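Local coordinates for protein KmHsv2 (Kluyveromyces marxianus, PDB 3VU4) that probably binds phosphoinositides on membranes, as a seven-bladed beta-propeller of the PROPPIN family related to the autophagy protein Atg18, at residues V22-F27 / L61-M66; K40-Y45 / M54-R59; N71-V76 / W86-K91. One frame throughout, in Å; residues are numbered along the deposited sequence.

Overall arrangement
The three contacts lie on two successive four-stranded antiparallel blades of a seven-bladed beta-propeller, on the same side of the chain's centre. Contact 1 joins the first strand of one blade, 24-27, to the first strand of the next, 63-66, and contact 2 falls between its segments in sequence, pairing strands 41-47 and 50-57 of the earlier blade. Contact 3 follows, pairing strands 72-76 and 82-87 of the later blade. The centres of contacts 1 and 2 are about 10 Å apart. Contact 3 is centred about 13 Å from contact 1 and about 11 Å from contact 2. Contact 1 crosses between the blades, contacts 2 and 3 lie within one blade each, and Leu61, Met58 and Met54 pack where they meet.

Contact 1. Residues V22-F27 / L61-M66; sequences VTDYEF and LSKVRM
Asp24 and Arg65 form a salt bridge between the innermost strands of two adjacent propeller blades; the axes of strand segments 24-27 and 63-66 approach to 6.0 Å and run nearly parallel, 18° apart. No backbone-to-backbone hydrogen bond links 22-27 to 61-66; side chains and water span the gap instead. Asp24 holds its CG anti to the backbone N (chi1 -165°), which sends the carboxylate across to the other strand. There OD2 takes two donors: Val64 N at 3.0 Å, on the anti lone pair, and Arg65 NH1 at 3.1 Å, on the syn side and 18° out of the carboxylate plane. The second oxygen, Asp24 OD1, receives a water that in turn accepts from Arg65 NH2 at the guanidinium edge.

The guanidinium is fixed further by Arg65 NH1 donating to Val64 O at 2.9 Å, while NE is bonded to Leu106 O in the following blade. Glu26 CG lies over one face of the guanidinium, and Glu26 CB comes within 3.8 Å of Arg65 NH1. The Glu26 carboxylate turns back toward its own strand, where OE1 accepts from Phe27 N, and Lys310 makes a long, weak ion pair with OE2.

At the N-terminal end of the contact, Thr23 OG1 donates to Leu61 O at 2.7 Å from above the carbonyl plane, and the same hydroxyl is hydrogen-bonded to Ser37 OG. At the far end a second water links Phe27 O to Met66 N. Ser62 and Lys63 both face Val76, forming a classic beta bulge next to the Asp24 bridge. First strands of successive blades standing side by side, nearly parallel, around the central axis are a feature of the beta-propeller fold, and these two belong to PROPPIN blades.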
loop_
_atom_site.group_PDB
_atom_site.type_symbol
_atom_site.label_atom_id
_atom_site.label_comp_id
_atom_site.label_asym_id
_atom_site.label_seq_id
_atom_site.Cartn_x
_atom_site.Cartn_y
_atom_site.Cartn_z
ATOM N N VAL A 22 16.880 7.545 -5.118
ATOM C CA VAL A 22 16.058 6.349 -5.119
ATOM C C VAL A 22 15.140 6.496 -6.337
ATOM O O VAL A 22 14.510 7.532 -6.523
ATOM C CB VAL A 22 15.243 6.274 -3.822
ATOM C CG1 VAL A 22 14.231 5.138 -3.882
ATOM C CG2 VAL A 22 16.188 6.077 -2.668
ATOM N N THR A 23 15.081 5.477 -7.184
ATOM C CA THR A 23 14.245 5.559 -8.373
ATOM C C THR A 23 12.916 4.832 -8.187
ATOM O O THR A 23 11.997 4.968 -9.000
ATOM C CB THR A 23 14.991 4.993 -9.609
ATOM O OG1 THR A 23 15.523 3.697 -9.303
ATOM C CG2 THR A 23 16.138 5.917 -10.003
ATOM N N ASP A 24 12.819 4.064 -7.106
ATOM C CA ASP A 24 11.609 3.325 -6.785
ATOM C C ASP A 24 11.848 2.556 -5.496
ATOM O O ASP A 24 12.988 2.222 -5.163
ATOM C CB ASP A 24 11.245 2.358 -7.919
ATOM C CG ASP A 24 9.815 1.840 -7.815
ATOM O OD1 ASP A 24 8.918 2.629 -7.451
ATOM O OD2 ASP A 24 9.583 0.653 -8.117
ATOM N N TYR A 25 10.770 2.302 -4.763
ATOM C CA TYR A 25 10.841 1.572 -3.507
ATOM C C TYR A 25 9.463 0.986 -3.246
ATOM O O TYR A 25 8.456 1.555 -3.655
ATOM C CB TYR A 25 11.266 2.498 -2.360
ATOM C CG TYR A 25 10.341 3.668 -2.103
ATOM C CD1 TYR A 25 10.101 4.630 -3.091
ATOM C CD2 TYR A 25 9.710 3.822 -0.862
ATOM C CE1 TYR A 25 9.250 5.718 -2.854
ATOM C CE2 TYR A 25 8.861 4.906 -0.609
ATOM C CZ TYR A 25 8.633 5.846 -1.608
ATOM O OH TYR A 25 7.784 6.902 -1.371
ATOM N N GLU A 26 9.418 -0.153 -2.570
ATOM C CA GLU A 26 8.147 -0.803 -2.307
ATOM C C GLU A 26 8.329 -1.868 -1.227
ATOM O O GLU A 26 9.417 -2.428 -1.085
ATOM C CB GLU A 26 7.641 -1.429 -3.611
ATOM C CG GLU A 26 6.235 -1.977 -3.565
ATOM C CD GLU A 26 5.230 -0.932 -3.144
ATOM O OE1 GLU A 26 5.165 -0.637 -1.929
ATOM O OE2 GLU A 26 4.518 -0.400 -4.025
ATOM N N PHE A 27 7.271 -2.122 -0.459
ATOM C CA PHE A 27 7.299 -3.125 0.606
ATOM C C PHE A 27 6.943 -4.492 0.025
ATOM O O PHE A 27 6.326 -4.568 -1.037
ATOM C CB PHE A 27 6.264 -2.784 1.679
ATOM C CG PHE A 27 6.499 -1.478 2.352
ATOM C CD1 PHE A 27 7.317 -1.397 3.474
ATOM C CD2 PHE A 27 5.922 -0.312 1.850
ATOM C CE1 PHE A 27 7.558 -0.181 4.086
ATOM C CE2 PHE A 27 6.157 0.909 2.457
ATOM C CZ PHE A 27 6.978 0.975 3.577
ATOM N N LEU A 61 17.788 0.753 -13.112
ATOM C CA LEU A 61 16.633 0.301 -12.350
ATOM C C LEU A 61 15.585 1.394 -12.291
ATOM O O LEU A 61 15.812 2.468 -11.742
ATOM C CB LEU A 61 17.041 -0.119 -10.947
ATOM C CG LEU A 61 17.788 -1.450 -10.944
ATOM C CD1 LEU A 61 18.079 -1.866 -9.513
ATOM C CD2 LEU A 61 16.946 -2.504 -11.640
ATOM N N SER A 62 14.434 1.093 -12.876
ATOM C CA SER A 62 13.320 2.017 -12.958
ATOM C C SER A 62 12.170 1.636 -12.014
ATOM O O SER A 62 11.408 2.500 -11.548
ATOM C CB SER A 62 12.834 2.043 -14.406
ATOM O OG SER A 62 11.489 2.455 -14.493
ATOM N N LYS A 63 12.056 0.339 -11.742
ATOM C CA LYS A 63 11.011 -0.188 -10.888
ATOM C C LYS A 63 11.508 -1.486 -10.254
ATOM O O LYS A 63 12.212 -2.270 -10.893
ATOM C CB LYS A 63 9.758 -0.426 -11.731
ATOM C CG LYS A 63 8.565 -0.996 -10.987
ATOM C CD LYS A 63 7.307 -0.585 -11.701
ATOM C CE LYS A 63 7.184 0.928 -11.647
ATOM N NZ LYS A 63 6.157 1.458 -12.569
ATOM N N VAL A 64 11.145 -1.719 -9.000
ATOM C CA VAL A 64 11.609 -2.915 -8.321
ATOM C C VAL A 64 10.560 -3.501 -7.354
ATOM O O VAL A 64 9.881 -2.771 -6.632
ATOM C CB VAL A 64 12.942 -2.596 -7.580
ATOM C CG1 VAL A 64 12.697 -1.601 -6.444
ATOM C CG2 VAL A 64 13.582 -3.867 -7.076
ATOM N N ARG A 65 10.432 -4.826 -7.364
ATOM C CA ARG A 65 9.472 -5.538 -6.512
ATOM C C ARG A 65 10.107 -6.798 -5.939
ATOM O O ARG A 65 11.087 -7.313 -6.486
ATOM C CB ARG A 65 8.246 -5.961 -7.326
ATOM C CG ARG A 65 7.467 -4.828 -7.958
ATOM C CD ARG A 65 6.627 -4.100 -6.939
ATOM N NE ARG A 65 5.826 -3.064 -7.574
ATOM C CZ ARG A 65 6.245 -1.824 -7.786
ATOM N NH1 ARG A 65 7.462 -1.459 -7.398
ATOM N NH2 ARG A 65 5.457 -0.958 -8.415
ATOM N N MET A 66 9.561 -7.298 -4.837
ATOM C CA MET A 66 10.086 -8.530 -4.270
ATOM C C MET A 66 8.949 -9.492 -3.924
ATOM O O MET A 66 7.802 -9.076 -3.742
ATOM C CB MET A 66 10.973 -8.241 -3.053
ATOM C CG MET A 66 10.273 -7.890 -1.765
ATOM S SD MET A 66 11.501 -7.419 -0.501
ATOM C CE MET A 66 12.088 -9.039 0.049
HETATM O O HOH W 1 6.507 1.909 -8.251
HETATM O O HOH W 2 7.730 -5.442 -3.734
#

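Contact 2. Residues K40-Y45 / M54-R59; sequences KSFEIY and MSQEMR
Phe42 and Gln56 sit opposite each other as a hydrogen-bonded pair in an antiparallel hairpin, flanked by the non-hydrogen-bonded pairs Ser41-Glu57 and Glu43-Ser55. Among the main-chain bonds, Ile44 N to Met54 O (3.0 Å) and Met58 N to Lys40 O (3.0 Å, nearly straight at 177°) are well formed, whereas Met54 N to Ile44 O and Gln56 N to Phe42 O are weak.

On the face carrying Phe42, Ile44, Met54 and Gln56 the contacts across the hairpin are mainly apolar. Gln56 CB lies over the Phe42 ring in a CH-pi contact, 3.7 Å from the centroid and displaced toward the rim. Chi2 of 59° then bends the glutamine, and its amide NE2 donates to Glu57 O at 2.7 Å, with the acceptor in the amide plane. Farther along, Ile44 CD1 meets Met54 SD at 4.3 Å. The hairpin forms the two outer strands of a propeller blade, and this face turns toward the next blade, where Phe42 and Met54 touch Asp88.

Polar contacts centre on Glu43, which shares the other face with Ser55. Ser41 OG donates to Glu43 OE1 at 2.6 Å, from above the carboxylate plane, and Ser55 OG lies 3.0 Å from Glu43 OE2, at best a weak bond. At the exposed end Lys40 and Arg59 extend side by side, with Lys40 CG in plane at the guanidinium edge.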
loop_
_atom_site.group_PDB
_atom_site.type_symbol
_atom_site.label_atom_id
_atom_site.label_comp_id
_atom_site.label_asym_id
_atom_site.label_seq_id
_atom_site.Cartn_x
_atom_site.Cartn_y
_atom_site.Cartn_z
ATOM N N LYS A 40 22.517 3.053 -9.222
ATOM C CA LYS A 40 23.571 2.056 -9.198
ATOM C C LYS A 40 23.224 0.664 -8.672
ATOM O O LYS A 40 23.984 -0.276 -8.904
ATOM C CB LYS A 40 24.751 2.616 -8.399
ATOM C CG LYS A 40 25.331 3.913 -8.974
ATOM C CD LYS A 40 26.125 4.702 -7.933
ATOM C CE LYS A 40 27.234 3.866 -7.312
ATOM N NZ LYS A 40 27.980 4.639 -6.284
ATOM N N SER A 41 22.101 0.511 -7.972
ATOM C CA SER A 41 21.751 -0.809 -7.438
ATOM C C SER A 41 20.356 -0.878 -6.849
ATOM O O SER A 41 19.590 0.080 -6.923
ATOM C CB SER A 41 22.719 -1.189 -6.324
ATOM O OG SER A 41 22.435 -0.428 -5.159
ATOM N N PHE A 42 20.037 -2.037 -6.274
ATOM C CA PHE A 42 18.772 -2.232 -5.592
ATOM C C PHE A 42 19.153 -2.781 -4.223
ATOM O O PHE A 42 20.098 -3.552 -4.101
ATOM C CB PHE A 42 17.815 -3.154 -6.383
ATOM C CG PHE A 42 18.092 -4.637 -6.275
ATOM C CD1 PHE A 42 17.840 -5.335 -5.094
ATOM C CD2 PHE A 42 18.509 -5.356 -7.395
ATOM C CE1 PHE A 42 17.989 -6.732 -5.037
ATOM C CE2 PHE A 42 18.659 -6.750 -7.344
ATOM C CZ PHE A 42 18.399 -7.435 -6.166
ATOM N N GLU A 43 18.447 -2.336 -3.192
ATOM C CA GLU A 43 18.734 -2.744 -1.826
ATOM C C GLU A 43 17.469 -3.296 -1.196
ATOM O O GLU A 43 16.364 -2.932 -1.596
ATOM C CB GLU A 43 19.198 -1.532 -1.021
ATOM C CG GLU A 43 20.149 -0.612 -1.775
ATOM C CD GLU A 43 21.573 -1.137 -1.794
ATOM O OE1 GLU A 43 22.406 -0.593 -2.558
ATOM O OE2 GLU A 43 21.858 -2.087 -1.032
ATOM N N ILE A 44 17.634 -4.167 -0.208
ATOM C CA ILE A 44 16.500 -4.752 0.487
ATOM C C ILE A 44 16.748 -4.646 1.982
ATOM O O ILE A 44 17.856 -4.902 2.451
ATOM C CB ILE A 44 16.311 -6.234 0.114
ATOM C CG1 ILE A 44 16.061 -6.359 -1.390
ATOM C CG2 ILE A 44 15.131 -6.821 0.885
ATOM C CD1 ILE A 44 16.016 -7.793 -1.882
ATOM N N TYR A 45 15.716 -4.255 2.724
ATOM C CA TYR A 45 15.832 -4.113 4.168
ATOM C C TYR A 45 14.693 -4.797 4.898
ATOM O O TYR A 45 13.674 -5.158 4.308
ATOM C CB TYR A 45 15.798 -2.638 4.582
ATOM C CG TYR A 45 16.716 -1.719 3.813
ATOM C CD1 TYR A 45 16.423 -1.345 2.491
ATOM C CD2 TYR A 45 17.877 -1.214 4.405
ATOM C CE1 TYR A 45 17.267 -0.490 1.784
ATOM C CE2 TYR A 45 18.727 -0.362 3.709
ATOM C CZ TYR A 45 18.418 -0.002 2.403
ATOM O OH TYR A 45 19.252 0.857 1.730
ATOM N N MET A 54 20.512 -6.802 2.157
ATOM C CA MET A 54 21.078 -7.115 0.855
ATOM C C MET A 54 21.308 -5.944 -0.084
ATOM O O MET A 54 20.539 -4.983 -0.113
ATOM C CB MET A 54 20.214 -8.142 0.131
ATOM C CG MET A 54 20.832 -8.608 -1.175
ATOM S SD MET A 54 19.797 -9.787 -2.037
ATOM C CE MET A 54 19.943 -11.249 -0.951
ATOM N N SER A 55 22.375 -6.060 -0.867
ATOM C CA SER A 55 22.750 -5.057 -1.849
ATOM C C SER A 55 23.049 -5.797 -3.150
ATOM O O SER A 55 23.456 -6.958 -3.131
ATOM C CB SER A 55 23.985 -4.298 -1.380
ATOM O OG SER A 55 24.324 -3.280 -2.302
ATOM N N GLN A 56 22.847 -5.134 -4.280
ATOM C CA GLN A 56 23.084 -5.765 -5.571
ATOM C C GLN A 56 23.253 -4.711 -6.645
ATOM O O GLN A 56 22.329 -3.950 -6.927
ATOM C CB GLN A 56 21.908 -6.678 -5.925
ATOM C CG GLN A 56 21.912 -7.187 -7.356
ATOM C CD GLN A 56 23.161 -7.976 -7.701
ATOM O OE1 GLN A 56 23.411 -9.048 -7.142
ATOM N NE2 GLN A 56 23.955 -7.446 -8.627
ATOM N N GLU A 57 24.427 -4.664 -7.257
ATOM C CA GLU A 57 24.657 -3.675 -8.291
ATOM C C GLU A 57 23.877 -3.961 -9.552
ATOM O O GLU A 57 23.706 -5.110 -9.953
ATOM C CB GLU A 57 26.136 -3.564 -8.613
ATOM C CG GLU A 57 26.918 -2.888 -7.519
ATOM C CD GLU A 57 28.362 -2.691 -7.900
ATOM O OE1 GLU A 57 29.126 -2.147 -7.071
ATOM O OE2 GLU A 57 28.731 -3.084 -9.032
ATOM N N MET A 58 23.406 -2.885 -10.165
ATOM C CA MET A 58 22.623 -2.952 -11.381
ATOM C C MET A 58 22.252 -1.518 -11.706
ATOM O O MET A 58 21.935 -0.738 -10.806
ATOM C CB MET A 58 21.369 -3.781 -11.139
ATOM C CG MET A 58 20.664 -4.210 -12.391
ATOM S SD MET A 58 19.472 -5.469 -11.971
ATOM C CE MET A 58 20.570 -6.861 -11.625
ATOM N N ARG A 59 22.290 -1.169 -12.985
ATOM C CA ARG A 59 21.973 0.191 -13.393
ATOM C C ARG A 59 20.680 0.249 -14.183
ATOM O O ARG A 59 20.180 -0.781 -14.634
ATOM C CB ARG A 59 23.122 0.764 -14.229
ATOM C CG ARG A 59 24.464 0.832 -13.495
ATOM C CD ARG A 59 25.520 1.569 -14.320
ATOM N NE ARG A 59 25.103 2.927 -14.687
ATOM C CZ ARG A 59 24.936 3.936 -13.828
ATOM N NH1 ARG A 59 25.152 3.762 -12.528
ATOM N NH2 ARG A 59 24.550 5.130 -14.270
#

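Contact 3. Residues N71-V76 / W86-K91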
loop_
_atom_site.group_PDB
_atom_site.type_symbol
_atom_site.label_atom_id
_atom_site.label_comp_id
_atom_site.label_asym_id
_atom_site.label_seq_id
_atom_site.Cartn_x
_atom_site.Cartn_y
_atom_site.Cartn_z
ATOM N N ASN A 71 14.092 -15.575 -2.975
ATOM C CA ASN A 71 15.283 -15.076 -3.644
ATOM C C ASN A 71 14.884 -14.414 -4.954
ATOM O O ASN A 71 15.732 -14.092 -5.779
ATOM C CB ASN A 71 16.245 -16.229 -3.927
ATOM C CG ASN A 71 16.348 -17.198 -2.764
ATOM O OD1 ASN A 71 16.498 -16.789 -1.607
ATOM N ND2 ASN A 71 16.271 -18.498 -3.064
ATOM N N TYR A 72 13.585 -14.210 -5.145
ATOM C CA TYR A 72 13.110 -13.600 -6.376
ATOM C C TYR A 72 12.685 -12.147 -6.241
ATOM O O TYR A 72 12.074 -11.742 -5.253
ATOM C CB TYR A 72 11.949 -14.410 -6.950
ATOM C CG TYR A 72 12.338 -15.807 -7.359
ATOM C CD1 TYR A 72 13.263 -16.026 -8.384
ATOM C CD2 TYR A 72 11.788 -16.920 -6.717
ATOM C CE1 TYR A 72 13.629 -17.320 -8.762
ATOM C CE2 TYR A 72 12.147 -18.217 -7.086
ATOM C CZ TYR A 72 13.066 -18.410 -8.107
ATOM O OH TYR A 72 13.415 -19.691 -8.470
ATOM N N VAL A 73 13.024 -11.370 -7.258
ATOM C CA VAL A 73 12.678 -9.967 -7.312
ATOM C C VAL A 73 12.334 -9.705 -8.768
ATOM O O VAL A 73 12.716 -10.472 -9.645
ATOM C CB VAL A 73 13.866 -9.069 -6.897
ATOM C CG1 VAL A 73 14.283 -9.374 -5.473
ATOM C CG2 VAL A 73 15.033 -9.289 -7.830
ATOM N N ALA A 74 11.598 -8.634 -9.022
ATOM C CA ALA A 74 11.219 -8.276 -10.372
ATOM C C ALA A 74 11.616 -6.823 -10.564
ATOM O O ALA A 74 11.525 -6.030 -9.628
ATOM C CB ALA A 74 9.720 -8.440 -10.549
ATOM N N PHE A 75 12.067 -6.471 -11.761
ATOM C CA PHE A 75 12.438 -5.088 -12.027
ATOM C C PHE A 75 12.371 -4.702 -13.497
ATOM O O PHE A 75 12.325 -5.557 -14.382
ATOM C CB PHE A 75 13.833 -4.782 -11.462
ATOM C CG PHE A 75 14.917 -5.702 -11.951
ATOM C CD1 PHE A 75 15.292 -5.714 -13.290
ATOM C CD2 PHE A 75 15.592 -6.534 -11.058
ATOM C CE1 PHE A 75 16.328 -6.536 -13.732
ATOM C CE2 PHE A 75 16.632 -7.362 -11.491
ATOM C CZ PHE A 75 16.999 -7.361 -12.826
ATOM N N VAL A 76 12.324 -3.397 -13.734
ATOM C CA VAL A 76 12.280 -2.839 -15.075
ATOM C C VAL A 76 13.524 -1.973 -15.146
ATOM O O VAL A 76 13.881 -1.319 -14.167
ATOM C CB VAL A 76 11.035 -1.950 -15.283
ATOM C CG1 VAL A 76 11.083 -1.283 -16.649
ATOM C CG2 VAL A 76 9.780 -2.781 -15.157
ATOM N N TRP A 86 14.165 -11.856 -11.488
ATOM C CA TRP A 86 15.566 -12.125 -11.164
ATOM C C TRP A 86 15.776 -12.934 -9.891
ATOM O O TRP A 86 14.992 -12.843 -8.948
ATOM C CB TRP A 86 16.298 -10.779 -11.083
ATOM C CG TRP A 86 17.687 -10.777 -10.519
ATOM C CD1 TRP A 86 18.041 -10.828 -9.197
ATOM C CD2 TRP A 86 18.903 -10.591 -11.253
ATOM N NE1 TRP A 86 19.405 -10.677 -9.064
ATOM C CE2 TRP A 86 19.956 -10.533 -10.310
ATOM C CE3 TRP A 86 19.206 -10.473 -12.615
ATOM C CZ2 TRP A 86 21.291 -10.349 -10.690
ATOM C CZ3 TRP A 86 20.534 -10.293 -12.992
ATOM C CH2 TRP A 86 21.560 -10.236 -12.031
ATOM N N ASP A 87 16.845 -13.727 -9.879
ATOM C CA ASP A 87 17.181 -14.566 -8.734
ATOM C C ASP A 87 18.233 -13.869 -7.875
ATOM O O ASP A 87 19.305 -13.506 -8.356
ATOM C CB ASP A 87 17.709 -15.922 -9.217
ATOM C CG ASP A 87 17.741 -16.970 -8.111
ATOM O OD1 ASP A 87 18.371 -16.721 -7.061
ATOM O OD2 ASP A 87 17.133 -18.049 -8.297
ATOM N N ASP A 88 17.912 -13.690 -6.598
ATOM C CA ASP A 88 18.792 -13.034 -5.639
ATOM C C ASP A 88 20.115 -13.734 -5.405
ATOM O O ASP A 88 21.179 -13.165 -5.636
ATOM C CB ASP A 88 18.096 -12.900 -4.290
ATOM C CG ASP A 88 17.517 -11.534 -4.077
ATOM O OD1 ASP A 88 18.197 -10.551 -4.438
ATOM O OD2 ASP A 88 16.394 -11.440 -3.540
ATOM N N VAL A 89 20.031 -14.967 -4.914
ATOM C CA VAL A 89 21.203 -15.773 -4.605
ATOM C C VAL A 89 21.984 -16.240 -5.836
ATOM O O VAL A 89 23.205 -16.369 -5.779
ATOM C CB VAL A 89 20.800 -16.990 -3.722
ATOM C CG1 VAL A 89 19.527 -17.627 -4.254
ATOM C CG2 VAL A 89 21.925 -18.005 -3.681
ATOM N N LYS A 90 21.291 -16.477 -6.947
ATOM C CA LYS A 90 21.960 -16.916 -8.171
ATOM C C LYS A 90 22.297 -15.762 -9.109
ATOM O O LYS A 90 22.837 -15.987 -10.189
ATOM C CB LYS A 90 21.095 -17.925 -8.932
ATOM C CG LYS A 90 20.928 -19.279 -8.256
ATOM C CD LYS A 90 20.240 -20.259 -9.201
ATOM C CE LYS A 90 20.201 -21.674 -8.634
ATOM N NZ LYS A 90 19.651 -22.645 -9.629
ATOM N N LYS A 91 21.979 -14.536 -8.697
ATOM C CA LYS A 91 22.236 -13.342 -9.504
ATOM C C LYS A 91 21.976 -13.636 -10.979
ATOM O O LYS A 91 22.802 -13.328 -11.841
ATOM C CB LYS A 91 23.686 -12.878 -9.348
ATOM C CG LYS A 91 24.204 -12.755 -7.923
ATOM C CD LYS A 91 25.474 -11.898 -7.915
ATOM C CE LYS A 91 26.440 -12.271 -6.795
ATOM N NZ LYS A 91 25.850 -12.165 -5.435
#
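Val73 and Trp86 project side by side from a hydrogen-bonded pair in an antiparallel hairpin, the two middle strands of a propeller blade. Their backbones are joined by Trp86 N to Val73 O at 2.7 Å and Val73 N to Trp86 O at 3.0 Å; the side chains leave on the same face, and Val73 CG2 touches Trp86 CD1 at 3.6 Å. A chi1 of 169° swings the Trp86 indole out beside the carbonyl carbon and against Phe75. The Phe75 ring and the five-membered ring of Trp86 meet obliquely, with planes 49° apart, and Phe75 CE2 reaches Trp86 CB at 3.5 Å. Met58, in the connection from the preceding blade, packs on both aromatic residues.

Tyr72 and Asp87 share the other face of the sheet. The tyrosine ring is turned 70° from the carboxylate plane, and CE1 lies 3.6 Å from Asp87 OD2; the edge of the ring passes close to Trp86 O. Asp88, just past the strand end, brings OD2 to Val73 CG1, 3.5 Å away, the two side chains crossing at about a right angle. Val89 CG1 rests against the Asn71 amide. The turn that begins at Asp87 carries an Asx motif, in which Asp87 OD1 accepts from Lys90 N at 2.9 Å, from above the carboxylate plane.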